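Local coordinates for protein 3-phytase (PDB 2WNH) that probably removes phosphate from phytate (inositol hexakisphosphate), starting at the 3-position, as a member of the histidine acid phosphatase family, at residues Y61-N66 / R349-P354; L216-N221 / Q343-L348; Q306-S311 / P359-E364; S320-R325 / R337-A342. The protein carries 3 engineered substitutions. All blocks are in the same frame, centred on the assembly; numbering follows the deposited sequence.

From the N terminus, the first element involved is helix 58-77, and contact 1 joins its 61-66 part to the loop 349-354, closing a loop of nearly 300 residues. Inside that loop lies contact 2, where the end of helix 204-219 meets the start of helix 345-349. Contact 3 begins later, in the loop segment 306-311, and reaches past both to strand 361-364, crossing contacts 1 and 2 along the chain. Contact 4, the hairpin of strands 320-328 and 334-342, is the most local and nests inside the other three. Its second strand pairs with strand 361-364, so contacts 3 and 4 share a sheet, whereas contacts 1 and 2 tie helices 58-77 and 204-219 to the chain that follows the hairpin.

Contact 1: Y61-N66 / R349-P354; sequences YAAVVN and RRLQTP
Leu351 is the first residue of the 349-354 segment to meet helix 58-77, and it does so with both methyl groups. It stands just past the end of helix 345-349, in the positive-phi position of a Schellman motif, where the chain breaks out of the helix and turns along Ala62, Ala63 and Asn66. With CG anti to its own carbonyl carbon (chi1 -67°) and the chain extended beyond, the leucine brings its fork down on the two alanines: CD2 lies 3.7 Å from Ala63 CB and 3.6 Å from Ala63 N, while CD1 is 4.1 Å from Ala62 CB. CD2 therefore rests on the helix backbone as well as on a side chain, whereas CD1 meets the alanine methyl. Gln352 points away from the helix and folds over its successor, its NE2 donating to Thr353 O at 3.0 Å in an almost straight bond (170°). The same side chain touches His358, a residue that binds magnesium in a crystal structure of this protein, although no such ion is bound to this chain. Thr353 meets the helix with its methyl, CG2 4.0 Å from Asn66 CB and 3.8 Å from Asn66 O. Pro354 follows with CD 3.7 Å from that same Asn66 O, so one helix carbonyl is touched by a methyl and by a proline ring. Val65 also packs on Leu351 of the second subunit, placing the contact beside a subunit interface. Chemically, the leucine and threonine methyls and the proline ring lie against helix side chains and backbone, which implies that shape fit contributes much of the join.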
loop_
_atom_site.group_PDB
_atom_site.type_symbol
_atom_site.label_atom_id
_atom_site.label_comp_id
_atom_site.label_asym_id
_atom_site.label_seq_id
_atom_site.Cartn_x
_atom_site.Cartn_y
_atom_site.Cartn_z
ATOM N N TYR B 61 6.031 -6.662 22.248
ATOM C CA TYR B 61 6.627 -6.279 20.953
ATOM C C TYR B 61 5.600 -5.482 20.136
ATOM O O TYR B 61 5.922 -4.407 19.613
ATOM C CB TYR B 61 7.048 -7.536 20.198
ATOM C CG TYR B 61 7.960 -7.289 19.023
ATOM C CD1 TYR B 61 7.448 -6.867 17.793
ATOM C CD2 TYR B 61 9.346 -7.496 19.134
ATOM C CE1 TYR B 61 8.290 -6.659 16.703
ATOM C CE2 TYR B 61 10.208 -7.269 18.035
ATOM C CZ TYR B 61 9.647 -6.863 16.825
ATOM O OH TYR B 61 10.456 -6.623 15.746
ATOM N N ALA B 62 4.372 -6.004 20.028
ATOM C CA ALA B 62 3.310 -5.329 19.265
ATOM C C ALA B 62 3.034 -3.913 19.754
ATOM O O ALA B 62 2.899 -3.009 18.955
ATOM C CB ALA B 62 2.025 -6.152 19.265
ATOM N N ALA B 63 2.971 -3.716 21.073
ATOM C CA ALA B 63 2.756 -2.378 21.619
ATOM C C ALA B 63 3.905 -1.425 21.294
ATOM O O ALA B 63 3.674 -0.253 21.011
ATOM C CB ALA B 63 2.538 -2.448 23.125
ATOM N N VAL B 64 5.132 -1.948 21.331
ATOM C CA VAL B 64 6.318 -1.143 20.993
ATOM C C VAL B 64 6.321 -0.798 19.493
ATOM O O VAL B 64 6.577 0.357 19.121
ATOM C CB VAL B 64 7.633 -1.797 21.475
ATOM C CG1 VAL B 64 8.842 -0.995 20.970
ATOM C CG2 VAL B 64 7.674 -1.801 23.013
ATOM N N VAL B 65 5.990 -1.771 18.633
ATOM C CA VAL B 65 5.830 -1.464 17.205
ATOM C C VAL B 65 4.848 -0.310 16.983
ATOM O O VAL B 65 5.117 0.591 16.152
ATOM C CB VAL B 65 5.370 -2.713 16.379
ATOM C CG1 VAL B 65 4.918 -2.326 14.916
ATOM C CG2 VAL B 65 6.497 -3.786 16.315
ATOM N N ASN B 66 3.724 -0.320 17.709
ATOM C CA ASN B 66 2.697 0.742 17.527
ATOM C C ASN B 66 3.271 2.128 17.824
ATOM O O ASN B 66 3.092 3.085 17.066
ATOM C CB ASN B 66 1.474 0.515 18.424
ATOM C CG ASN B 66 0.610 -0.682 17.995
ATOM O OD1 ASN B 66 -0.154 -1.208 18.803
ATOM N ND2 ASN B 66 0.720 -1.099 16.760
ATOM N N ARG B 349 -3.126 -2.296 27.153
ATOM C CA ARG B 349 -3.905 -3.523 27.202
ATOM C C ARG B 349 -4.609 -3.789 25.868
ATOM O O ARG B 349 -4.670 -4.939 25.416
ATOM C CB ARG B 349 -4.927 -3.465 28.343
ATOM C CG ARG B 349 -5.661 -4.793 28.573
ATOM C CD ARG B 349 -6.465 -4.768 29.861
ATOM N NE ARG B 349 -7.218 -6.014 30.051
ATOM C CZ ARG B 349 -6.752 -7.123 30.625
ATOM N NH1 ARG B 349 -5.507 -7.178 31.101
ATOM N NH2 ARG B 349 -7.552 -8.191 30.750
ATOM N N ARG B 350 -5.108 -2.724 25.245
ATOM C CA ARG B 350 -5.896 -2.832 23.992
ATOM C C ARG B 350 -5.052 -2.802 22.710
ATOM O O ARG B 350 -5.597 -2.905 21.597
ATOM C CB ARG B 350 -6.954 -1.719 23.948
ATOM C CG ARG B 350 -8.017 -1.798 25.082
ATOM C CD ARG B 350 -8.877 -0.541 25.088
ATOM N NE ARG B 350 -9.462 -0.343 23.756
ATOM C CZ ARG B 350 -10.610 -0.878 23.344
ATOM N NH1 ARG B 350 -11.336 -1.634 24.158
ATOM N NH2 ARG B 350 -11.039 -0.646 22.113
ATOM N N LEU B 351 -3.733 -2.672 22.848
ATOM C CA LEU B 351 -2.845 -2.452 21.688
ATOM C C LEU B 351 -3.367 -1.320 20.800
ATOM O O LEU B 351 -3.365 -1.421 19.553
ATOM C CB LEU B 351 -2.624 -3.744 20.892
ATOM C CG LEU B 351 -1.841 -4.843 21.628
ATOM C CD1 LEU B 351 -1.739 -6.089 20.777
ATOM C CD2 LEU B 351 -0.423 -4.338 22.010
ATOM N N GLN B 352 -3.793 -0.240 21.457
ATOM C CA GLN B 352 -4.254 0.956 20.750
ATOM C C GLN B 352 -3.075 1.670 20.091
ATOM O O GLN B 352 -2.075 1.933 20.743
ATOM C CB GLN B 352 -4.939 1.911 21.737
ATOM C CG GLN B 352 -5.305 3.284 21.156
ATOM C CD GLN B 352 -6.379 3.170 20.096
ATOM O OE1 GLN B 352 -7.446 2.610 20.351
ATOM N NE2 GLN B 352 -6.088 3.655 18.890
ATOM N N THR B 353 -3.183 2.028 18.811
ATOM C CA THR B 353 -2.104 2.838 18.237
ATOM C C THR B 353 -2.225 4.280 18.705
ATOM O O THR B 353 -3.329 4.825 18.691
ATOM C CB THR B 353 -2.099 2.860 16.707
ATOM O OG1 THR B 353 -2.617 1.625 16.212
ATOM C CG2 THR B 353 -0.650 3.039 16.229
ATOM N N PRO B 354 -1.093 4.898 19.109
ATOM C CA PRO B 354 -1.112 6.290 19.548
ATOM C C PRO B 354 -1.187 7.227 18.367
ATOM O O PRO B 354 -0.226 7.969 18.101
ATOM C CB PRO B 354 0.228 6.467 20.263
ATOM C CG PRO B 354 1.118 5.416 19.735
ATOM C CD PRO B 354 0.260 4.306 19.179
#

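Contact 2: L216-N221 / Q343-L348; sequences LGWSEN and QGLDDL
Trp218 and Ser219, at the last turn of helix 204-219, face Leu345, Asp346 and Leu348 in the opening turn of helix 345-349. One helix stops in a Schellman motif at Asn221 and the other starts from its N-cap, Gly344. The polar link is a single weak hydrogen bond from Trp218 NE1 to Asp346 OD1, 3.1 Å long and bent to 133°. OD1 lies in the plane of the indole at its edge and is equally near Trp218 CZ2, which explains the bend; the carboxylate is turned 40° from the ring. Arg349 fixes the tryptophan further, making a cation-pi contact with the ring and donating from NH1 to Trp218 O. The apolar part follows the helix flanks. Leu345 CB sits 3.9 Å from Trp218 CD1, the two side chains crossing at about a right angle, and Leu348 CB meets Ser219 CB at 4.0 Å. Ser219 OG brushes Leu345 CD2 and Leu348 CD1 but has its hydrogen bond with Arg215 O, inside its own helix. Where the backbones come closest, two acceptors, Ser219 O and Leu348 O, lie 3.3 Å apart without a hydrogen bond, and Leu348 O is bonded to His59 NE2.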
loop_
_atom_site.group_PDB
_atom_site.type_symbol
_atom_site.label_atom_id
_atom_site.label_comp_id
_atom_site.label_asym_id
_atom_site.label_seq_id
_atom_site.Cartn_x
_atom_site.Cartn_y
_atom_site.Cartn_z
ATOM N N LEU B 216 2.241 -4.877 34.739
ATOM C CA LEU B 216 2.679 -5.542 33.494
ATOM C C LEU B 216 1.643 -6.558 32.992
ATOM O O LEU B 216 1.313 -6.554 31.798
ATOM C CB LEU B 216 4.066 -6.196 33.667
ATOM C CG LEU B 216 5.240 -5.209 33.782
ATOM C CD1 LEU B 216 6.482 -5.920 34.292
ATOM C CD2 LEU B 216 5.505 -4.483 32.463
ATOM N N GLY B 217 1.091 -7.387 33.887
ATOM C CA GLY B 217 -0.008 -8.311 33.500
ATOM C C GLY B 217 -1.275 -7.641 32.952
ATOM O O GLY B 217 -1.904 -8.187 32.017
ATOM N N TRP B 218 -1.658 -6.493 33.537
ATOM C CA TRP B 218 -2.748 -5.652 33.010
ATOM C C TRP B 218 -2.402 -5.208 31.591
ATOM O O TRP B 218 -3.186 -5.364 30.644
ATOM C CB TRP B 218 -3.016 -4.401 33.878
ATOM C CG TRP B 218 -4.190 -3.601 33.320
ATOM C CD1 TRP B 218 -4.138 -2.522 32.469
ATOM C CD2 TRP B 218 -5.582 -3.892 33.515
ATOM N NE1 TRP B 218 -5.418 -2.114 32.144
ATOM C CE2 TRP B 218 -6.320 -2.929 32.785
ATOM C CE3 TRP B 218 -6.277 -4.856 34.270
ATOM C CZ2 TRP B 218 -7.730 -2.916 32.764
ATOM C CZ3 TRP B 218 -7.690 -4.841 34.249
ATOM C CH2 TRP B 218 -8.392 -3.872 33.502
ATOM N N SER B 219 -1.209 -4.640 31.462
ATOM C CA SER B 219 -0.752 -4.058 30.197
ATOM C C SER B 219 -0.630 -5.105 29.096
ATOM O O SER B 219 -0.823 -4.787 27.904
ATOM C CB SER B 219 0.598 -3.372 30.408
ATOM O OG SER B 219 0.472 -2.368 31.402
ATOM N N GLU B 220 -0.299 -6.326 29.507
ATOM C CA GLU B 220 -0.168 -7.514 28.646
ATOM C C GLU B 220 -1.496 -7.995 28.036
ATOM O O GLU B 220 -1.506 -8.784 27.086
ATOM C CB GLU B 220 0.456 -8.665 29.478
ATOM C CG GLU B 220 0.560 -10.054 28.799
ATOM C CD GLU B 220 1.693 -10.135 27.770
ATOM O OE1 GLU B 220 2.317 -9.107 27.468
ATOM O OE2 GLU B 220 1.973 -11.253 27.262
ATOM N N ASN B 221 -2.612 -7.569 28.614
ATOM C CA ASN B 221 -3.905 -8.213 28.291
ATOM C C ASN B 221 -3.986 -9.699 28.725
ATOM O O ASN B 221 -4.589 -10.548 28.029
ATOM C CB ASN B 221 -4.271 -8.034 26.790
ATOM C CG ASN B 221 -5.754 -8.298 26.516
ATOM O OD1 ASN B 221 -6.593 -8.160 27.417
ATOM N ND2 ASN B 221 -6.084 -8.691 25.278
ATOM N N GLN B 343 2.279 5.286 26.960
ATOM C CA GLN B 343 0.862 5.025 26.744
ATOM C C GLN B 343 0.187 4.732 28.069
ATOM O O GLN B 343 0.809 4.168 28.975
ATOM C CB GLN B 343 0.677 3.833 25.818
ATOM C CG GLN B 343 1.048 4.144 24.376
ATOM C CD GLN B 343 0.404 3.155 23.412
ATOM O OE1 GLN B 343 -0.657 3.432 22.799
ATOM N NE2 GLN B 343 1.022 2.004 23.273
ATOM N N GLY B 344 -1.092 5.060 28.143
ATOM C CA GLY B 344 -1.942 4.700 29.307
ATOM C C GLY B 344 -2.187 3.198 29.460
ATOM O O GLY B 344 -1.943 2.406 28.543
ATOM N N LEU B 345 -2.662 2.802 30.648
ATOM C CA LEU B 345 -2.846 1.393 30.977
ATOM C C LEU B 345 -3.811 0.676 30.026
ATOM O O LEU B 345 -3.527 -0.441 29.573
ATOM C CB LEU B 345 -3.371 1.264 32.415
ATOM C CG LEU B 345 -2.325 1.521 33.491
ATOM C CD1 LEU B 345 -3.047 1.868 34.796
ATOM C CD2 LEU B 345 -1.411 0.326 33.669
ATOM N N ASP B 346 -4.952 1.293 29.747
ATOM C CA ASP B 346 -5.914 0.615 28.867
ATOM C C ASP B 346 -5.447 0.613 27.408
ATOM O O ASP B 346 -5.698 -0.351 26.688
ATOM C CB ASP B 346 -7.344 1.159 29.029
ATOM C CG ASP B 346 -8.060 0.562 30.247
ATOM O OD1 ASP B 346 -7.674 -0.553 30.708
ATOM O OD2 ASP B 346 -8.988 1.221 30.741
ATOM N N ASP B 347 -4.746 1.665 26.991
ATOM C CA ASP B 347 -4.198 1.736 25.621
ATOM C C ASP B 347 -3.185 0.609 25.378
ATOM O O ASP B 347 -3.172 0.001 24.293
ATOM C CB ASP B 347 -3.607 3.126 25.338
ATOM C CG ASP B 347 -4.695 4.157 24.950
ATOM O OD1 ASP B 347 -5.896 3.799 24.835
ATOM O OD2 ASP B 347 -4.348 5.322 24.741
ATOM N N LEU B 348 -2.360 0.311 26.387
ATOM C CA LEU B 348 -1.402 -0.801 26.295
ATOM C C LEU B 348 -2.155 -2.122 26.245
ATOM O O LEU B 348 -1.881 -2.950 25.391
ATOM C CB LEU B 348 -0.442 -0.798 27.490
ATOM C CG LEU B 348 0.587 0.324 27.427
ATOM C CD1 LEU B 348 1.267 0.460 28.802
ATOM C CD2 LEU B 348 1.637 0.119 26.326
#

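Contact 3: Q306-S311 / P359-E364; sequences QLPGYS and PMLRQE
Leu361 and Leu307 pack together first, Leu307 CD1 lying 3.9 Å from Leu361 CB. The other branch of Leu307 reaches along the strand, so that CD2 touches Gln363 CB at 3.9 Å and the backbone between Arg362 and Gln363. Leu307 thus wedges between two side chains that point to the same side of strand 361-364. Leu361 answers with CD1, which stands 3.6 Å from Pro308 O and 4.1 Å from Tyr310 CE2, meeting the tyrosine ring at its edge. Beside this apolar patch the one hydrogen bond between the segments runs from Gln306 N to Gln363 OE1 at 3.0 Å, fairly straight at 158°. The donor lies 32° off the plane of the amide carbonyl. Gln363 reaches it because its CG is anti to the backbone N (chi1 -174°) and the chain stays extended beyond. What places Leu307, Pro308 and Tyr310 around Leu361 is a type II beta turn from Leu307 to Tyr310, closed by Tyr310 N to Leu307 O at 3.0 Å. Pro308 and Gly309 take its two central positions, and the positive phi of Gly309 is the one that turn requires there. One shell further out, Gly309 O receives Thr239 OG1, and the far end of Tyr310 is tied down through OH to Gln343 O, while its ring lies on Leu345 and Leu348 of helix 345-349. The strand is held in turn by backbone hydrogen bonds to strand 334-342, Leu361 with Ala342 and Gln363 with Phe340, and the Phe340 side chain touches Leu307.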
loop_
_atom_site.group_PDB
_atom_site.type_symbol
_atom_site.label_atom_id
_atom_site.label_comp_id
_atom_site.label_asym_id
_atom_site.label_seq_id
_atom_site.Cartn_x
_atom_site.Cartn_y
_atom_site.Cartn_z
ATOM N N GLN B 306 4.003 13.345 36.354
ATOM C CA GLN B 306 2.889 12.476 36.719
ATOM C C GLN B 306 1.884 12.479 35.584
ATOM O O GLN B 306 1.290 13.503 35.314
ATOM C CB GLN B 306 2.214 12.908 38.027
ATOM C CG GLN B 306 1.178 11.907 38.455
ATOM C CD GLN B 306 0.741 12.070 39.889
ATOM O OE1 GLN B 306 1.447 12.675 40.714
ATOM N NE2 GLN B 306 -0.426 11.525 40.203
ATOM N N LEU B 307 1.710 11.327 34.929
ATOM C CA LEU B 307 0.848 11.192 33.749
ATOM C C LEU B 307 -0.506 10.607 34.166
ATOM O O LEU B 307 -0.565 9.830 35.117
ATOM C CB LEU B 307 1.499 10.255 32.716
ATOM C CG LEU B 307 2.875 10.686 32.192
ATOM C CD1 LEU B 307 3.405 9.725 31.122
ATOM C CD2 LEU B 307 2.841 12.098 31.671
ATOM N N PRO B 308 -1.586 10.934 33.425
ATOM C CA PRO B 308 -2.926 10.386 33.722
ATOM C C PRO B 308 -2.926 8.881 33.924
ATOM O O PRO B 308 -2.396 8.131 33.092
ATOM C CB PRO B 308 -3.734 10.757 32.473
ATOM C CG PRO B 308 -3.073 11.983 31.960
ATOM C CD PRO B 308 -1.613 11.837 32.252
ATOM N N GLY B 309 -3.492 8.439 35.048
ATOM C CA GLY B 309 -3.609 7.022 35.372
ATOM C C GLY B 309 -2.379 6.388 36.007
ATOM O O GLY B 309 -2.382 5.197 36.311
ATOM N N TYR B 310 -1.324 7.182 36.190
ATOM C CA TYR B 310 -0.081 6.710 36.781
ATOM C C TYR B 310 0.266 7.542 38.012
ATOM O O TYR B 310 -0.142 8.693 38.120
ATOM C CB TYR B 310 1.067 6.809 35.764
ATOM C CG TYR B 310 0.938 5.843 34.601
ATOM C CD1 TYR B 310 1.043 4.463 34.807
ATOM C CD2 TYR B 310 0.688 6.306 33.300
ATOM C CE1 TYR B 310 0.945 3.569 33.750
ATOM C CE2 TYR B 310 0.594 5.421 32.228
ATOM C CZ TYR B 310 0.712 4.053 32.465
ATOM O OH TYR B 310 0.618 3.148 31.432
ATOM N N SER B 311 1.016 6.952 38.934
ATOM C CA SER B 311 1.536 7.725 40.054
ATOM C C SER B 311 2.803 8.498 39.641
ATOM O O SER B 311 3.346 8.289 38.537
ATOM C CB SER B 311 1.771 6.836 41.271
ATOM O OG SER B 311 2.700 5.836 40.944
ATOM N N PRO B 359 -3.639 9.952 21.787
ATOM C CA PRO B 359 -2.252 10.359 21.684
ATOM C C PRO B 359 -1.433 9.803 22.853
ATOM O O PRO B 359 -1.993 9.427 23.899
ATOM C CB PRO B 359 -2.333 11.893 21.744
ATOM C CG PRO B 359 -3.513 12.167 22.554
ATOM C CD PRO B 359 -4.501 11.066 22.231
ATOM N N MET B 360 -0.125 9.719 22.647
ATOM C CA MET B 360 0.790 9.413 23.744
ATOM C C MET B 360 0.530 10.389 24.884
ATOM O O MET B 360 0.238 11.568 24.652
ATOM C CB MET B 360 2.246 9.564 23.298
ATOM C CG MET B 360 2.665 8.600 22.223
ATOM S SD MET B 360 2.809 6.910 22.865
ATOM C CE MET B 360 4.282 6.994 23.873
ATOM N N LEU B 361 0.641 9.886 26.109
ATOM C CA LEU B 361 0.706 10.735 27.290
ATOM C C LEU B 361 2.094 11.357 27.352
ATOM O O LEU B 361 3.077 10.659 27.133
ATOM C CB LEU B 361 0.454 9.903 28.537
ATOM C CG LEU B 361 -0.866 9.117 28.522
ATOM C CD1 LEU B 361 -0.981 8.248 29.785
ATOM C CD2 LEU B 361 -2.083 10.034 28.355
ATOM N N ARG B 362 2.185 12.655 27.642
ATOM C CA ARG B 362 3.476 13.315 27.612
ATOM C C ARG B 362 3.579 14.420 28.658
ATOM O O ARG B 362 2.584 15.128 28.924
ATOM C CB ARG B 362 3.698 13.916 26.211
ATOM C CG ARG B 362 5.121 14.350 25.931
ATOM C CD ARG B 362 5.313 14.806 24.470
ATOM N NE ARG B 362 4.540 14.015 23.514
ATOM C CZ ARG B 362 3.436 14.446 22.903
ATOM N NH1 ARG B 362 2.976 15.672 23.127
ATOM N NH2 ARG B 362 2.800 13.651 22.057
ATOM N N GLN B 363 4.769 14.569 29.247
ATOM C CA GLN B 363 5.049 15.726 30.088
ATOM C C GLN B 363 6.400 16.323 29.731
ATOM O O GLN B 363 7.406 15.624 29.620
ATOM C CB GLN B 363 4.997 15.366 31.579
ATOM C CG GLN B 363 5.154 16.604 32.461
ATOM C CD GLN B 363 4.773 16.348 33.915
ATOM O OE1 GLN B 363 3.957 15.456 34.230
ATOM N NE2 GLN B 363 5.350 17.148 34.812
ATOM N N GLU B 364 6.410 17.631 29.525
ATOM C CA GLU B 364 7.653 18.291 29.168
ATOM C C GLU B 364 8.327 18.927 30.377
ATOM O O GLU B 364 7.648 19.451 31.262
ATOM C CB GLU B 364 7.350 19.394 28.140
ATOM C CG GLU B 364 6.680 18.920 26.860
ATOM C CD GLU B 364 6.399 20.090 25.935
ATOM O OE1 GLU B 364 5.547 20.972 26.310
ATOM O OE2 GLU B 364 7.035 20.138 24.850
#

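Contact 4: S320-R325 / R337-A342; sequences SLVLER and RVYFQA
Tyr339 and Val322 form the dense part of this strand pair. Tyr339 CG stands between its own backbone N and carbonyl carbon (chi1 59°), which lays the ring over the partner strand, and Val322 CB sits above one face in a CH-pi contact, 3.8 Å from the centroid. On the opposite face Arg337 NH2 lies near the rim. Glu324 closes this side: its OE1 takes Arg337 NH1 in a salt bridge of 3.0 Å, and its OE2 accepts from Tyr339 OH at 2.7 Å. That hydroxyl comes from well above the carboxylate plane, 54° out of it. Both oxygens have further donors, Trp326 NE1 at OE1 and Tyr75 OH at OE2, and Arg337 NE makes a salt bridge to Glu364; such a buried carboxylate is probably kept ionised. At the other end of the same face Gln341 NE2 donates to Ser320 OG at 3.1 Å, and that hydroxyl is also bonded to Glu21. Side chain against side chain, the reverse face is more loosely knit. Leu323 CD2 still meets Val338 CG2 at 3.7 Å, but Leu321 CD1 and Phe340 CB are 4.4 Å apart, although Phe340 CD1 lies 3.2 Å from Ser320 O. Leu321, Leu323 and Val338 also pack on Met301 of helix 291-301, Leu321 on Val297 too, and Phe340 stacks with Trp305. Backbone bonds join the hydrogen-bonded pairs Ser320-Gln341, Val322-Tyr339 and Glu324-Arg337, each in both directions, with Val322 N to Tyr339 O at 2.8 Å. The arrangement is an antiparallel beta hairpin, here set into the central sheet of the histidine phosphatase fold beside strand 14-24.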
loop_
_atom_site.group_PDB
_atom_site.type_symbol
_atom_site.label_atom_id
_atom_site.label_comp_id
_atom_site.label_asym_id
_atom_site.label_seq_id
_atom_site.Cartn_x
_atom_site.Cartn_y
_atom_site.Cartn_z
ATOM N N SER B 320 9.483 6.378 27.120
ATOM C CA SER B 320 10.823 6.917 26.864
ATOM C C SER B 320 10.994 8.364 27.299
ATOM O O SER B 320 10.024 9.105 27.388
ATOM C CB SER B 320 11.226 6.755 25.399
ATOM O OG SER B 320 10.476 7.612 24.570
ATOM N N LEU B 321 12.257 8.702 27.575
ATOM C CA LEU B 321 12.720 10.049 27.857
ATOM C C LEU B 321 13.370 10.546 26.564
ATOM O O LEU B 321 14.214 9.860 25.972
ATOM C CB LEU B 321 13.758 9.973 28.989
ATOM C CG LEU B 321 14.281 11.270 29.573
ATOM C CD1 LEU B 321 13.140 12.148 30.098
ATOM C CD2 LEU B 321 15.227 10.879 30.721
ATOM N N VAL B 322 12.978 11.735 26.123
ATOM C CA VAL B 322 13.475 12.265 24.860
ATOM C C VAL B 322 14.110 13.636 25.033
ATOM O O VAL B 322 13.516 14.517 25.669
ATOM C CB VAL B 322 12.360 12.352 23.778
ATOM C CG1 VAL B 322 12.944 12.933 22.466
ATOM C CG2 VAL B 322 11.709 10.984 23.533
ATOM N N LEU B 323 15.269 13.828 24.390
ATOM C CA LEU B 323 15.842 15.168 24.193
ATOM C C LEU B 323 15.825 15.477 22.691
ATOM O O LEU B 323 16.289 14.664 21.890
ATOM C CB LEU B 323 17.295 15.197 24.652
ATOM C CG LEU B 323 17.617 14.631 26.034
ATOM C CD1 LEU B 323 19.147 14.644 26.255
ATOM C CD2 LEU B 323 16.887 15.396 27.115
ATOM N N GLU B 324 15.316 16.650 22.337
ATOM C CA GLU B 324 15.313 17.118 20.946
ATOM C C GLU B 324 16.033 18.459 20.810
ATOM O O GLU B 324 15.704 19.404 21.517
ATOM C CB GLU B 324 13.865 17.307 20.452
ATOM C CG GLU B 324 13.098 15.989 20.195
ATOM C CD GLU B 324 11.598 16.198 19.928
ATOM O OE1 GLU B 324 11.085 17.348 20.032
ATOM O OE2 GLU B 324 10.901 15.200 19.629
ATOM N N ARG B 325 16.967 18.546 19.865
ATOM C CA ARG B 325 17.562 19.844 19.502
ATOM C C ARG B 325 16.812 20.443 18.327
ATOM O O ARG B 325 16.706 19.819 17.273
ATOM C CB ARG B 325 19.047 19.704 19.133
ATOM C CG ARG B 325 19.734 21.075 19.013
ATOM C CD ARG B 325 21.197 20.930 18.704
ATOM N NE ARG B 325 21.477 20.667 17.296
ATOM C CZ ARG B 325 22.052 19.560 16.831
ATOM N NH1 ARG B 325 22.379 18.562 17.655
ATOM N NH2 ARG B 325 22.289 19.441 15.528
ATOM N N ARG B 337 14.252 20.624 23.672
ATOM C CA ARG B 337 12.975 20.155 24.205
ATOM C C ARG B 337 13.239 18.846 24.932
ATOM O O ARG B 337 13.990 17.992 24.441
ATOM C CB ARG B 337 11.987 19.941 23.053
ATOM C CG ARG B 337 10.656 19.400 23.488
ATOM C CD ARG B 337 9.693 19.396 22.339
ATOM N NE ARG B 337 8.407 18.870 22.762
ATOM C CZ ARG B 337 7.749 17.913 22.125
ATOM N NH1 ARG B 337 8.265 17.349 21.034
ATOM N NH2 ARG B 337 6.572 17.519 22.593
ATOM N N VAL B 338 12.635 18.681 26.114
ATOM C CA VAL B 338 12.912 17.520 26.955
ATOM C C VAL B 338 11.565 17.007 27.437
ATOM O O VAL B 338 10.762 17.770 27.979
ATOM C CB VAL B 338 13.770 17.933 28.186
ATOM C CG1 VAL B 338 14.011 16.730 29.075
ATOM C CG2 VAL B 338 15.075 18.532 27.730
ATOM N N TYR B 339 11.277 15.722 27.218
ATOM C CA TYR B 339 9.979 15.215 27.670
ATOM C C TYR B 339 9.997 13.736 27.979
ATOM O O TYR B 339 10.930 13.022 27.592
ATOM C CB TYR B 339 8.858 15.547 26.664
ATOM C CG TYR B 339 9.049 15.015 25.269
ATOM C CD1 TYR B 339 9.755 15.747 24.326
ATOM C CD2 TYR B 339 8.494 13.789 24.889
ATOM C CE1 TYR B 339 9.919 15.272 23.038
ATOM C CE2 TYR B 339 8.643 13.300 23.578
ATOM C CZ TYR B 339 9.372 14.052 22.674
ATOM O OH TYR B 339 9.543 13.650 21.359
ATOM N N PHE B 340 8.972 13.291 28.701
ATOM C CA PHE B 340 8.778 11.895 28.979
ATOM C C PHE B 340 7.439 11.505 28.372
ATOM O O PHE B 340 6.470 12.266 28.461
ATOM C CB PHE B 340 8.755 11.618 30.487
ATOM C CG PHE B 340 8.543 10.163 30.819
ATOM C CD1 PHE B 340 9.535 9.215 30.551
ATOM C CD2 PHE B 340 7.336 9.727 31.363
ATOM C CE1 PHE B 340 9.342 7.859 30.819
ATOM C CE2 PHE B 340 7.145 8.357 31.647
ATOM C CZ PHE B 340 8.144 7.434 31.372
ATOM N N GLN B 341 7.405 10.350 27.720
ATOM C CA GLN B 341 6.181 9.887 27.068
ATOM C C GLN B 341 5.895 8.426 27.370
ATOM O O GLN B 341 6.830 7.628 27.496
ATOM C CB GLN B 341 6.269 10.115 25.543
ATOM C CG GLN B 341 7.283 9.212 24.846
ATOM C CD GLN B 341 7.433 9.542 23.369
ATOM O OE1 GLN B 341 6.460 9.879 22.701
ATOM N NE2 GLN B 341 8.658 9.463 22.863
ATOM N N ALA B 342 4.598 8.093 27.434
ATOM C CA ALA B 342 4.107 6.711 27.640
ATOM C C ALA B 342 2.700 6.530 27.096
ATOM O O ALA B 342 1.998 7.494 26.847
ATOM C CB ALA B 342 4.086 6.374 29.140
#